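Local coordinates for protein GCN5-related N-acetyltransferase (Kribbella flavida, PDB 4MY0) that binds acetyl-CoA and probably transfers its acetyl group to an amine, perhaps that of an aminoglycoside, at residues W40-L54 / V62-W74. Residues are numbered along the deposited sequence; the frame is centred on the assembly and turned at random.
Sequences WVRDAVEFVHDGRFL and VVAAARIWDFQQW
Ala65 puts its methyl 4.0 Å from CE2 at the edge of the Phe53 ring. Ala66 pairs antiparallel with Leu54, N to O in both directions, and on the Leu54 side of the sheet its side chain lies near Val88 of the acetyl-CoA site. Arg67 lies against two rings: CB sits over the face of Phe53, and CD stands 4.0 Å from the centroid of the Phe47 ring, nearly on the ring normal. Its CG lies between backbone N and carbonyl carbon (chi1 63°), and this carries CG and CD across the Phe47 face; NH1 gives a 2.8 Å hydrogen bond to a water that Trp40 NE1 also meets, weakly. This is the beta hairpin of a GNAT domain, 53-58 with 61-75, crossed by helix 34-49, which is closed by a Schellman motif with Gly51 as its C-prime residue. Ile68 N bonds to Arg52 O, while Ile68 O, lying close to the guanidinium plane, accepts from Arg52 NE at 2.8 Å. Phe47 CZ points into one face of Trp69, edge-to-face, planes 81° apart. Asp70 stacks its carboxylate over the guanidinium, a salt bridge of charges alone, while Glu46 OE1 and Asp50 OD2 form hydrogen-bonded salt bridges with NH2 and NH1 at the guanidinium edge. A leucine in place of Arg52 would probably leave these three carboxylates, gathered close together, without their shared counter-charge.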
loop_
_atom_site.group_PDB
_atom_site.type_symbol
_atom_site.label_atom_id
_atom_site.label_comp_id
_atom_site.label_asym_id
_atom_site.label_seq_id
_atom_site.Cartn_x
_atom_site.Cartn_y
_atom_site.Cartn_z
ATOM N N TRP C 40 -33.900 1.508 -5.105
ATOM C CA TRP C 40 -33.730 1.540 -6.556
ATOM C C TRP C 40 -35.076 1.333 -7.250
ATOM O O TRP C 40 -35.405 2.039 -8.205
ATOM C CB TRP C 40 -32.715 0.480 -7.005
ATOM C CG TRP C 40 -32.354 0.536 -8.463
ATOM C CD1 TRP C 40 -31.239 1.111 -9.024
ATOM C CD2 TRP C 40 -33.097 -0.039 -9.550
ATOM N NE1 TRP C 40 -31.251 0.929 -10.395
ATOM C CE2 TRP C 40 -32.387 0.234 -10.740
ATOM C CE3 TRP C 40 -34.294 -0.763 -9.629
ATOM C CZ2 TRP C 40 -32.838 -0.192 -11.993
ATOM C CZ3 TRP C 40 -34.744 -1.175 -10.868
ATOM C CH2 TRP C 40 -34.022 -0.888 -12.034
ATOM N N VAL C 41 -35.844 0.363 -6.756
ATOM C CA VAL C 41 -37.181 0.084 -7.269
ATOM C C VAL C 41 -38.094 1.300 -7.145
ATOM O O VAL C 41 -38.764 1.686 -8.109
ATOM C CB VAL C 41 -37.817 -1.103 -6.538
ATOM C CG1 VAL C 41 -39.242 -1.329 -7.026
ATOM C CG2 VAL C 41 -36.980 -2.347 -6.752
ATOM N N ARG C 42 -38.114 1.901 -5.959
ATOM C CA ARG C 42 -38.926 3.089 -5.719
ATOM C C ARG C 42 -38.532 4.218 -6.671
ATOM O O ARG C 42 -39.392 4.890 -7.245
ATOM C CB ARG C 42 -38.802 3.537 -4.261
ATOM C CG ARG C 42 -39.625 4.775 -3.918
ATOM C CD ARG C 42 -39.441 5.199 -2.461
ATOM N NE ARG C 42 -38.080 5.658 -2.178
ATOM C CZ ARG C 42 -37.233 5.037 -1.361
ATOM N NH1 ARG C 42 -37.603 3.925 -0.736
ATOM N NH2 ARG C 42 -36.014 5.530 -1.168
ATOM N N ASP C 43 -37.231 4.411 -6.860
ATOM C CA ASP C 43 -36.748 5.411 -7.807
ATOM C C ASP C 43 -37.113 5.051 -9.252
ATOM O O ASP C 43 -37.482 5.918 -10.046
ATOM C CB ASP C 43 -35.232 5.600 -7.677
ATOM C CG ASP C 43 -34.859 6.677 -6.668
ATOM O OD1 ASP C 43 -34.773 7.861 -7.074
ATOM O OD2 ASP C 43 -34.655 6.343 -5.476
ATOM N N ALA C 44 -37.023 3.765 -9.583
ATOM C CA ALA C 44 -37.272 3.310 -10.956
ATOM C C ALA C 44 -38.731 3.545 -11.392
ATOM O O ALA C 44 -38.995 3.892 -12.542
ATOM C CB ALA C 44 -36.892 1.836 -11.099
ATOM N N VAL C 45 -39.667 3.351 -10.467
ATOM C CA VAL C 45 -41.099 3.516 -10.755
ATOM C C VAL C 45 -41.430 4.915 -11.302
ATOM O O VAL C 45 -42.177 5.042 -12.281
ATOM C CB VAL C 45 -41.965 3.171 -9.521
ATOM C CG1 VAL C 45 -43.405 3.638 -9.703
ATOM C CG2 VAL C 45 -41.929 1.669 -9.256
ATOM N N GLU C 46 -40.856 5.944 -10.675
ATOM C CA GLU C 46 -40.960 7.326 -11.138
ATOM C C GLU C 46 -40.597 7.415 -12.626
ATOM O O GLU C 46 -41.351 7.975 -13.425
ATOM C CB GLU C 46 -40.051 8.229 -10.284
ATOM C CG GLU C 46 -39.542 9.518 -10.960
ATOM C CD GLU C 46 -38.036 9.785 -10.732
ATOM O OE1 GLU C 46 -37.471 10.674 -11.423
ATOM O OE2 GLU C 46 -37.421 9.108 -9.871
ATOM N N PHE C 47 -39.454 6.841 -12.994
ATOM C CA PHE C 47 -39.009 6.836 -14.383
ATOM C C PHE C 47 -40.001 6.110 -15.296
ATOM O O PHE C 47 -40.283 6.570 -16.407
ATOM C CB PHE C 47 -37.642 6.163 -14.496
ATOM C CG PHE C 47 -36.496 6.994 -13.965
ATOM C CD1 PHE C 47 -35.801 7.860 -14.802
ATOM C CD2 PHE C 47 -36.097 6.886 -12.637
ATOM C CE1 PHE C 47 -34.724 8.622 -14.315
ATOM C CE2 PHE C 47 -35.030 7.643 -12.145
ATOM C CZ PHE C 47 -34.340 8.509 -12.989
ATOM N N VAL C 48 -40.512 4.973 -14.827
ATOM C CA VAL C 48 -41.453 4.160 -15.600
ATOM C C VAL C 48 -42.719 4.956 -15.913
ATOM O O VAL C 48 -43.206 4.969 -17.048
ATOM C CB VAL C 48 -41.815 2.854 -14.843
ATOM C CG1 VAL C 48 -43.169 2.297 -15.283
ATOM C CG2 VAL C 48 -40.713 1.810 -15.019
ATOM N N HIS C 49 -43.231 5.646 -14.905
ATOM C CA HIS C 49 -44.493 6.346 -15.057
ATOM C C HIS C 49 -44.393 7.618 -15.897
ATOM O O HIS C 49 -45.395 8.075 -16.433
ATOM C CB HIS C 49 -45.130 6.612 -13.691
ATOM C CG HIS C 49 -45.638 5.371 -13.024
ATOM N ND1 HIS C 49 -46.119 4.291 -13.735
ATOM C CD2 HIS C 49 -45.731 5.032 -11.718
ATOM C CE1 HIS C 49 -46.491 3.342 -12.895
ATOM N NE2 HIS C 49 -46.265 3.766 -11.665
ATOM N N ASP C 50 -43.194 8.173 -16.041
ATOM C CA ASP C 50 -43.045 9.392 -16.833
ATOM C C ASP C 50 -42.502 9.108 -18.239
ATOM O O ASP C 50 -42.165 10.033 -18.977
ATOM C CB ASP C 50 -42.175 10.426 -16.098
ATOM C CG ASP C 50 -42.373 11.856 -16.624
ATOM O OD1 ASP C 50 -43.482 12.173 -17.126
ATOM O OD2 ASP C 50 -41.417 12.664 -16.527
ATOM N N GLY C 51 -42.429 7.832 -18.616
ATOM C CA GLY C 51 -41.983 7.457 -19.950
ATOM C C GLY C 51 -40.492 7.692 -20.139
ATOM O O GLY C 51 -40.021 7.966 -21.248
ATOM N N ARG C 52 -39.742 7.575 -19.050
ATOM C CA ARG C 52 -38.307 7.823 -19.102
ATOM C C ARG C 52 -37.473 6.595 -18.714
ATOM O O ARG C 52 -36.339 6.716 -18.214
ATOM C CB ARG C 52 -37.955 9.050 -18.244
ATOM C CG ARG C 52 -38.469 10.391 -18.816
ATOM C CD ARG C 52 -38.646 11.462 -17.736
ATOM N NE ARG C 52 -37.677 11.284 -16.668
ATOM C CZ ARG C 52 -37.952 11.373 -15.373
ATOM N NH1 ARG C 52 -39.173 11.670 -14.963
ATOM N NH2 ARG C 52 -36.989 11.173 -14.486
ATOM N N PHE C 53 -38.022 5.410 -18.971
ATOM C CA PHE C 53 -37.292 4.156 -18.744
ATOM C C PHE C 53 -37.431 3.265 -19.986
ATOM O O PHE C 53 -38.494 2.664 -20.225
ATOM C CB PHE C 53 -37.850 3.427 -17.512
ATOM C CG PHE C 53 -36.822 2.623 -16.759
ATOM C CD1 PHE C 53 -36.852 2.568 -15.375
ATOM C CD2 PHE C 53 -35.823 1.922 -17.436
ATOM C CE1 PHE C 53 -35.898 1.833 -14.663
ATOM C CE2 PHE C 53 -34.866 1.185 -16.738
ATOM C CZ PHE C 53 -34.899 1.146 -15.342
ATOM N N LEU C 54 -36.368 3.184 -20.777
ATOM C CA LEU C 54 -36.411 2.422 -22.020
ATOM C C LEU C 54 -35.675 1.095 -21.892
ATOM O O LEU C 54 -34.765 0.951 -21.071
ATOM C CB LEU C 54 -35.831 3.236 -23.174
ATOM C CG LEU C 54 -36.709 4.430 -23.570
ATOM C CD1 LEU C 54 -35.970 5.316 -24.500
ATOM C CD2 LEU C 54 -37.976 3.955 -24.234
ATOM N N VAL C 62 -36.087 -9.238 -20.966
ATOM C CA VAL C 62 -35.395 -7.943 -20.978
ATOM C C VAL C 62 -33.905 -8.188 -21.185
ATOM O O VAL C 62 -33.289 -8.964 -20.478
ATOM C CB VAL C 62 -35.629 -7.133 -19.685
ATOM C CG1 VAL C 62 -34.708 -5.912 -19.649
ATOM C CG2 VAL C 62 -37.096 -6.700 -19.564
ATOM N N VAL C 63 -33.324 -7.519 -22.166
ATOM C CA VAL C 63 -31.944 -7.796 -22.563
ATOM C C VAL C 63 -31.067 -6.531 -22.394
ATOM O O VAL C 63 -29.828 -6.596 -22.330
ATOM C CB VAL C 63 -32.002 -8.355 -24.010
ATOM C CG1 VAL C 63 -30.852 -7.919 -24.858
ATOM C CG2 VAL C 63 -32.180 -9.881 -23.980
ATOM N N ALA C 64 -31.721 -5.375 -22.282
ATOM C CA ALA C 64 -31.007 -4.099 -22.126
ATOM C C ALA C 64 -31.930 -3.026 -21.553
ATOM O O ALA C 64 -33.160 -3.111 -21.685
ATOM C CB ALA C 64 -30.418 -3.638 -23.468
ATOM N N ALA C 65 -31.359 -2.019 -20.904
ATOM C CA ALA C 65 -32.195 -0.971 -20.305
ATOM C C ALA C 65 -31.405 0.309 -20.074
ATOM O O ALA C 65 -30.192 0.270 -19.917
ATOM C CB ALA C 65 -32.821 -1.466 -18.981
ATOM N N ALA C 66 -32.104 1.439 -20.065
ATOM C CA ALA C 66 -31.491 2.738 -19.806
ATOM C C ALA C 66 -32.578 3.667 -19.331
ATOM O O ALA C 66 -33.752 3.505 -19.703
ATOM C CB ALA C 66 -30.848 3.299 -21.061
ATOM N N ARG C 67 -32.219 4.634 -18.498
ATOM C CA ARG C 67 -33.213 5.601 -18.050
ATOM C C ARG C 67 -32.775 7.043 -18.294
ATOM O O ARG C 67 -31.591 7.329 -18.514
ATOM C CB ARG C 67 -33.612 5.361 -16.585
ATOM C CG ARG C 67 -32.494 5.527 -15.588
ATOM C CD ARG C 67 -32.806 4.821 -14.263
ATOM N NE ARG C 67 -31.599 4.201 -13.723
ATOM C CZ ARG C 67 -30.803 4.760 -12.815
ATOM N NH1 ARG C 67 -29.725 4.109 -12.407
ATOM N NH2 ARG C 67 -31.079 5.962 -12.311
ATOM N N ILE C 68 -33.751 7.940 -18.269
ATOM C CA ILE C 68 -33.526 9.340 -18.574
ATOM C C ILE C 68 -33.920 10.222 -17.391
ATOM O O ILE C 68 -35.093 10.293 -17.047
ATOM C CB ILE C 68 -34.389 9.745 -19.783
ATOM C CG1 ILE C 68 -34.091 8.837 -20.971
ATOM C CG2 ILE C 68 -34.161 11.213 -20.170
ATOM C CD1 ILE C 68 -34.989 9.107 -22.152
ATOM N N TRP C 69 -32.946 10.901 -16.782
ATOM C CA TRP C 69 -33.260 11.917 -15.772
ATOM C C TRP C 69 -33.788 13.169 -16.451
ATOM O O TRP C 69 -33.217 13.618 -17.459
ATOM C CB TRP C 69 -32.006 12.308 -14.982
ATOM C CG TRP C 69 -31.552 11.311 -13.968
ATOM C CD1 TRP C 69 -30.552 10.392 -14.112
ATOM C CD2 TRP C 69 -32.056 11.153 -12.638
ATOM N NE1 TRP C 69 -30.417 9.661 -12.958
ATOM C CE2 TRP C 69 -31.328 10.111 -12.036
ATOM C CE3 TRP C 69 -33.059 11.790 -11.901
ATOM C CZ2 TRP C 69 -31.570 9.691 -10.727
ATOM C CZ3 TRP C 69 -33.303 11.373 -10.607
ATOM C CH2 TRP C 69 -32.562 10.340 -10.030
ATOM N N ASP C 70 -34.855 13.745 -15.897
ATOM C CA ASP C 70 -35.392 15.018 -16.377
ATOM C C ASP C 70 -34.664 16.179 -15.698
ATOM O O ASP C 70 -35.186 16.803 -14.772
ATOM C CB ASP C 70 -36.903 15.102 -16.110
ATOM C CG ASP C 70 -37.261 14.786 -14.665
ATOM O OD1 ASP C 70 -36.525 13.998 -14.024
ATOM O OD2 ASP C 70 -38.276 15.332 -14.172
ATOM N N PHE C 71 -33.444 16.460 -16.148
ATOM C CA PHE C 71 -32.641 17.521 -15.538
ATOM C C PHE C 71 -32.879 18.843 -16.234
ATOM O O PHE C 71 -33.536 18.897 -17.270
ATOM C CB PHE C 71 -31.154 17.228 -15.707
ATOM C CG PHE C 71 -30.624 16.127 -14.831
ATOM C CD1 PHE C 71 -30.996 16.028 -13.498
ATOM C CD2 PHE C 71 -29.712 15.212 -15.347
ATOM C CE1 PHE C 71 -30.475 15.014 -12.690
ATOM C CE2 PHE C 71 -29.182 14.197 -14.553
ATOM C CZ PHE C 71 -29.573 14.093 -13.221
ATOM N N GLN C 72 -32.319 19.908 -15.661
ATOM C CA GLN C 72 -31.965 21.091 -16.432
ATOM C C GLN C 72 -30.462 21.226 -16.256
ATOM O O GLN C 72 -29.891 20.644 -15.321
ATOM C CB GLN C 72 -32.697 22.346 -15.938
ATOM C CG GLN C 72 -34.213 22.187 -15.870
ATOM C CD GLN C 72 -34.941 23.504 -15.967
ATOM O OE1 GLN C 72 -34.915 24.161 -17.008
ATOM N NE2 GLN C 72 -35.606 23.901 -14.888
ATOM N N GLN C 73 -29.806 21.959 -17.150
ATOM C CA GLN C 73 -28.361 22.143 -17.028
ATOM C C GLN C 73 -28.018 23.598 -17.292
ATOM O O GLN C 73 -28.533 24.217 -18.229
ATOM C CB GLN C 73 -27.583 21.215 -17.966
ATOM C CG GLN C 73 -26.098 21.093 -17.598
ATOM C CD GLN C 73 -25.325 20.223 -18.565
ATOM O OE1 GLN C 73 -25.682 20.117 -19.736
ATOM N NE2 GLN C 73 -24.262 19.592 -18.077
ATOM N N TRP C 74 -27.172 24.157 -16.438
ATOM C CA TRP C 74 -26.789 25.555 -16.592
ATOM C C TRP C 74 -25.861 25.690 -17.790
ATOM O O TRP C 74 -24.930 24.898 -17.947
ATOM C CB TRP C 74 -26.074 26.039 -15.332
ATOM C CG TRP C 74 -27.000 26.290 -14.166
ATOM C CD1 TRP C 74 -27.298 25.431 -13.142
ATOM C CD2 TRP C 74 -27.734 27.494 -13.907
ATOM N NE1 TRP C 74 -28.172 26.032 -12.264
ATOM C CE2 TRP C 74 -28.455 27.299 -12.710
ATOM C CE3 TRP C 74 -27.852 28.717 -14.576
ATOM C CZ2 TRP C 74 -29.288 28.281 -12.169
ATOM C CZ3 TRP C 74 -28.669 29.697 -14.034
ATOM C CH2 TRP C 74 -29.378 29.474 -12.842
HETATM O O HOH W 1 -28.744 1.438 -12.531
#